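Long-range contact in collagen adhesin (Staphylococcus aureus, PDB 2F68), which probably binds collagen as a bacterial surface adhesin, closing its two linked domains around the triple helix in a "collagen hug": residues V17-D29 with I130-S144. Sequence-based numbering, arbitrary orientation.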
loop_
_atom_site.group_PDB
_atom_site.type_symbol
_atom_site.label_atom_id
_atom_site.label_comp_id
_atom_site.label_asym_id
_atom_site.label_seq_id
_atom_site.Cartn_x
_atom_site.Cartn_y
_atom_site.Cartn_z
ATOM N N VAL A 17 16.755 -8.928 -21.533
ATOM C CA VAL A 17 16.998 -8.071 -20.364
ATOM C C VAL A 17 18.473 -7.679 -20.270
ATOM O O VAL A 17 19.359 -8.533 -20.343
ATOM C CB VAL A 17 16.526 -8.735 -19.040
ATOM C CG1 VAL A 17 16.889 -7.876 -17.830
ATOM C CG2 VAL A 17 15.029 -8.979 -19.071
ATOM N N THR A 18 18.719 -6.380 -20.110
ATOM C CA THR A 18 20.077 -5.837 -20.094
ATOM C C THR A 18 20.526 -5.328 -18.724
ATOM O O THR A 18 21.709 -5.414 -18.388
ATOM C CB THR A 18 20.249 -4.710 -21.134
ATOM O OG1 THR A 18 19.138 -3.807 -21.061
ATOM C CG2 THR A 18 20.338 -5.290 -22.536
ATOM N N ASP A 19 19.585 -4.797 -17.943
ATOM C CA ASP A 19 19.891 -4.272 -16.611
ATOM C C ASP A 19 18.695 -4.359 -15.664
ATOM O O ASP A 19 17.553 -4.112 -16.060
ATOM C CB ASP A 19 20.393 -2.823 -16.700
ATOM C CG ASP A 19 20.836 -2.266 -15.356
ATOM O OD1 ASP A 19 21.643 -2.926 -14.665
ATOM O OD2 ASP A 19 20.383 -1.160 -14.995
ATOM N N LEU A 20 18.978 -4.715 -14.413
ATOM C CA LEU A 20 17.971 -4.762 -13.359
ATOM C C LEU A 20 18.519 -4.119 -12.086
ATOM O O LEU A 20 19.462 -4.631 -11.475
ATOM C CB LEU A 20 17.532 -6.208 -13.096
ATOM C CG LEU A 20 16.395 -6.465 -12.101
ATOM C CD1 LEU A 20 15.037 -6.099 -12.686
ATOM C CD2 LEU A 20 16.406 -7.917 -11.663
ATOM N N THR A 21 17.929 -2.989 -11.701
ATOM C CA THR A 21 18.375 -2.231 -10.530
ATOM C C THR A 21 17.226 -1.921 -9.575
ATOM O O THR A 21 16.116 -1.603 -10.008
ATOM C CB THR A 21 19.054 -0.900 -10.930
ATOM O OG1 THR A 21 18.223 -0.190 -11.858
ATOM C CG2 THR A 21 20.421 -1.150 -11.560
ATOM N N VAL A 22 17.504 -2.019 -8.277
ATOM C CA VAL A 22 16.537 -1.650 -7.244
ATOM C C VAL A 22 17.125 -0.573 -6.332
ATOM O O VAL A 22 18.156 -0.783 -5.688
ATOM C CB VAL A 22 16.069 -2.867 -6.401
ATOM C CG1 VAL A 22 14.931 -2.467 -5.474
ATOM C CG2 VAL A 22 15.622 -4.009 -7.294
ATOM N N SER A 23 16.462 0.580 -6.295
ATOM C CA SER A 23 16.884 1.702 -5.461
ATOM C C SER A 23 15.707 2.245 -4.647
ATOM O O SER A 23 14.634 2.494 -5.204
ATOM C CB SER A 23 17.495 2.811 -6.322
ATOM O OG SER A 23 18.002 3.863 -5.520
ATOM N N PRO A 24 15.898 2.429 -3.324
ATOM C CA PRO A 24 17.122 2.157 -2.559
ATOM C C PRO A 24 17.349 0.669 -2.280
ATOM O O PRO A 24 16.398 -0.117 -2.281
ATOM C CB PRO A 24 16.882 2.909 -1.249
ATOM C CG PRO A 24 15.410 2.902 -1.086
ATOM C CD PRO A 24 14.827 2.971 -2.466
ATOM N N SER A 25 18.607 0.302 -2.044
ATOM C CA SER A 25 18.988 -1.087 -1.792
ATOM C C SER A 25 18.809 -1.497 -0.329
ATOM O O SER A 25 18.807 -2.689 -0.010
ATOM C CB SER A 25 20.433 -1.335 -2.240
ATOM O OG SER A 25 21.335 -0.485 -1.552
ATOM N N LYS A 26 18.661 -0.509 0.551
ATOM C CA LYS A 26 18.458 -0.757 1.978
ATOM C C LYS A 26 17.160 -0.119 2.468
ATOM O O LYS A 26 17.006 1.105 2.439
ATOM C CB LYS A 26 19.651 -0.244 2.792
ATOM C CG LYS A 26 20.916 -1.089 2.650
ATOM C CD LYS A 26 22.132 -0.432 3.305
ATOM C CE LYS A 26 22.228 -0.734 4.799
ATOM N NZ LYS A 26 21.338 0.130 5.626
ATOM N N ILE A 27 16.226 -0.962 2.908
ATOM C CA ILE A 27 14.911 -0.509 3.376
ATOM C C ILE A 27 14.531 -1.121 4.726
ATOM O O ILE A 27 15.079 -2.150 5.129
ATOM C CB ILE A 27 13.787 -0.798 2.337
ATOM C CG1 ILE A 27 13.818 -2.266 1.885
ATOM C CG2 ILE A 27 13.893 0.158 1.147
ATOM C CD1 ILE A 27 12.547 -2.738 1.198
ATOM N N GLU A 28 13.595 -0.474 5.417
ATOM C CA GLU A 28 13.072 -0.970 6.689
ATOM C C GLU A 28 11.937 -1.970 6.452
ATOM O O GLU A 28 11.524 -2.185 5.308
ATOM C CB GLU A 28 12.583 0.194 7.562
ATOM C CG GLU A 28 13.655 1.228 7.922
ATOM C CD GLU A 28 14.719 0.690 8.868
ATOM O OE1 GLU A 28 14.377 -0.073 9.797
ATOM O OE2 GLU A 28 15.904 1.043 8.686
ATOM N N ASP A 29 11.444 -2.579 7.530
ATOM C CA ASP A 29 10.334 -3.531 7.452
ATOM C C ASP A 29 9.040 -2.822 7.054
ATOM O O ASP A 29 8.579 -1.912 7.747
ATOM C CB ASP A 29 10.155 -4.270 8.784
ATOM C CG ASP A 29 9.102 -5.366 8.714
ATOM O OD1 ASP A 29 9.121 -6.162 7.750
ATOM O OD2 ASP A 29 8.259 -5.437 9.632
ATOM N N ILE A 130 15.959 -10.058 -6.201
ATOM C CA ILE A 130 15.040 -9.864 -7.320
ATOM C C ILE A 130 15.758 -10.202 -8.626
ATOM O O ILE A 130 16.840 -9.677 -8.903
ATOM C CB ILE A 130 14.463 -8.422 -7.350
ATOM C CG1 ILE A 130 13.703 -8.126 -6.049
ATOM C CG2 ILE A 130 13.553 -8.223 -8.565
ATOM C CD1 ILE A 130 13.366 -6.661 -5.826
ATOM N N THR A 131 15.155 -11.091 -9.413
ATOM C CA THR A 131 15.768 -11.593 -10.645
ATOM C C THR A 131 14.913 -11.325 -11.882
ATOM O O THR A 131 13.682 -11.354 -11.819
ATOM C CB THR A 131 16.051 -13.113 -10.563
ATOM O OG1 THR A 131 14.846 -13.813 -10.229
ATOM C CG2 THR A 131 17.121 -13.417 -9.520
ATOM N N SER A 132 15.584 -11.064 -13.003
ATOM C CA SER A 132 14.931 -10.906 -14.301
ATOM C C SER A 132 15.857 -11.408 -15.407
ATOM O O SER A 132 16.736 -10.680 -15.878
ATOM C CB SER A 132 14.529 -9.446 -14.541
ATOM O OG SER A 132 13.818 -9.303 -15.758
ATOM N N GLY A 133 15.658 -12.661 -15.805
ATOM C CA GLY A 133 16.506 -13.308 -16.804
ATOM C C GLY A 133 17.846 -13.715 -16.226
ATOM O O GLY A 133 17.911 -14.532 -15.306
ATOM N N ASN A 134 18.917 -13.141 -16.771
ATOM C CA ASN A 134 20.273 -13.392 -16.281
ATOM C C ASN A 134 20.731 -12.356 -15.254
ATOM O O ASN A 134 21.788 -12.511 -14.636
ATOM C CB ASN A 134 21.265 -13.456 -17.449
ATOM C CG ASN A 134 21.052 -14.670 -18.343
ATOM O OD1 ASN A 134 21.275 -14.605 -19.552
ATOM N ND2 ASN A 134 20.629 -15.784 -17.753
ATOM N N LYS A 135 19.928 -11.310 -15.074
ATOM C CA LYS A 135 20.271 -10.204 -14.179
ATOM C C LYS A 135 19.635 -10.366 -12.801
ATOM O O LYS A 135 18.480 -10.783 -12.682
ATOM C CB LYS A 135 19.867 -8.860 -14.799
ATOM C CG LYS A 135 20.409 -8.614 -16.209
ATOM C CD LYS A 135 21.922 -8.433 -16.222
ATOM C CE LYS A 135 22.481 -8.558 -17.630
ATOM N NZ LYS A 135 23.957 -8.368 -17.662
ATOM N N SER A 136 20.402 -10.029 -11.765
ATOM C CA SER A 136 19.946 -10.134 -10.380
ATOM C C SER A 136 20.462 -8.980 -9.522
ATOM O O SER A 136 21.578 -8.496 -9.720
ATOM C CB SER A 136 20.378 -11.473 -9.773
ATOM O OG SER A 136 21.788 -11.617 -9.799
ATOM N N THR A 137 19.636 -8.552 -8.570
ATOM C CA THR A 137 19.980 -7.460 -7.655
ATOM C C THR A 137 19.404 -7.701 -6.255
ATOM O O THR A 137 18.358 -8.340 -6.108
ATOM C CB THR A 137 19.539 -6.076 -8.208
ATOM O OG1 THR A 137 19.672 -5.078 -7.187
ATOM C CG2 THR A 137 18.096 -6.113 -8.698
ATOM N N ASN A 138 20.091 -7.182 -5.241
ATOM C CA ASN A 138 19.747 -7.452 -3.844
ATOM C C ASN A 138 19.117 -6.274 -3.104
ATOM O O ASN A 138 19.488 -5.117 -3.322
ATOM C CB ASN A 138 20.978 -7.946 -3.079
ATOM C CG ASN A 138 21.498 -9.280 -3.595
ATOM O OD1 ASN A 138 22.708 -9.497 -3.668
ATOM N ND2 ASN A 138 20.586 -10.181 -3.951
ATOM N N VAL A 139 18.162 -6.588 -2.229
ATOM C CA VAL A 139 17.503 -5.598 -1.378
ATOM C C VAL A 139 17.606 -6.037 0.083
ATOM O O VAL A 139 17.199 -7.146 0.437
ATOM C CB VAL A 139 16.007 -5.405 -1.750
ATOM C CG1 VAL A 139 15.421 -4.197 -1.024
ATOM C CG2 VAL A 139 15.830 -5.250 -3.254
ATOM N N THR A 140 18.156 -5.161 0.922
ATOM C CA THR A 140 18.313 -5.439 2.347
ATOM C C THR A 140 17.113 -4.909 3.132
ATOM O O THR A 140 16.845 -3.704 3.137
ATOM C CB THR A 140 19.627 -4.835 2.903
ATOM O OG1 THR A 140 20.724 -5.211 2.060
ATOM C CG2 THR A 140 19.897 -5.325 4.320
ATOM N N VAL A 141 16.393 -5.820 3.783
ATOM C CA VAL A 141 15.211 -5.466 4.568
ATOM C C VAL A 141 15.477 -5.681 6.060
ATOM O O VAL A 141 15.544 -6.820 6.531
ATOM C CB VAL A 141 13.951 -6.263 4.121
ATOM C CG1 VAL A 141 12.715 -5.796 4.884
ATOM C CG2 VAL A 141 13.726 -6.128 2.620
ATOM N N HIS A 142 15.629 -4.578 6.790
ATOM C CA HIS A 142 15.878 -4.621 8.231
ATOM C C HIS A 142 14.610 -4.995 8.995
ATOM O O HIS A 142 13.502 -4.662 8.570
ATOM C CB HIS A 142 16.419 -3.276 8.725
ATOM C CG HIS A 142 17.656 -2.822 8.013
ATOM N ND1 HIS A 142 18.913 -3.295 8.326
ATOM C CD2 HIS A 142 17.828 -1.937 7.002
ATOM C CE1 HIS A 142 19.805 -2.721 7.539
ATOM N NE2 HIS A 142 19.173 -1.893 6.726
ATOM N N LYS A 143 14.784 -5.684 10.122
ATOM C CA LYS A 143 13.660 -6.154 10.934
ATOM C C LYS A 143 12.949 -5.013 11.668
ATOM O O LYS A 143 13.512 -3.929 11.846
ATOM C CB LYS A 143 14.116 -7.237 11.924
ATOM C CG LYS A 143 14.903 -6.723 13.125
ATOM C CD LYS A 143 15.122 -7.820 14.156
ATOM C CE LYS A 143 15.420 -7.244 15.537
ATOM N NZ LYS A 143 16.704 -6.488 15.590
ATOM N N SER A 144 11.711 -5.270 12.086
ATOM C CA SER A 144 10.910 -4.292 12.817
ATOM C C SER A 144 11.365 -4.175 14.270
ATOM O O SER A 144 11.630 -5.180 14.933
ATOM C CB SER A 144 9.425 -4.665 12.757
ATOM O OG SER A 144 8.622 -3.676 13.380
HETATM O O HOH W 1 19.320 -11.305 -19.299
HETATM O O HOH W 2 23.522 -6.207 -20.288
HETATM O O HOH W 3 21.429 -4.660 -0.874
#
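L20 and V22 from strand 17-23 meet the hairpin 130-141 chiefly through methyl groups. L20 CD2 reaches across to the I130 backbone, 3.3 Å from I130 O, while its CG rests against T137 CG2, the two side chains crossing at about a right angle. V22 forks: CG1 lies 3.7 Å from V139 CG2, and CG2 touches both T137 CG2 and I130 CD1. T137 can serve both residues because its methyl sits between its own backbone N and carbonyl carbon, with OG1 anti to N (chi1 170°). M37 and V54 of neighbouring strands help close this packed side.

Beyond the cis peptide before P24 the strand leaves strand 31-40 and pairs in parallel with 139-142. T140 N donates to S25 O, and I27 N to T140 O at 2.8 Å, nearly straight (174°); H142 N completes the ladder on I27 O.

The solvent side is looser. Past S25, K26, bent at chi3 and chi4, lies beside T140 and brings NZ to H142 NE2 (3.2 Å), 19° out of the ring plane; at the other end a water links T18 O and, weakly, K135 NZ. Exchanging an antiparallel for a parallel partner, strand 17-27 joins two layers of an Ig-like beta sandwich.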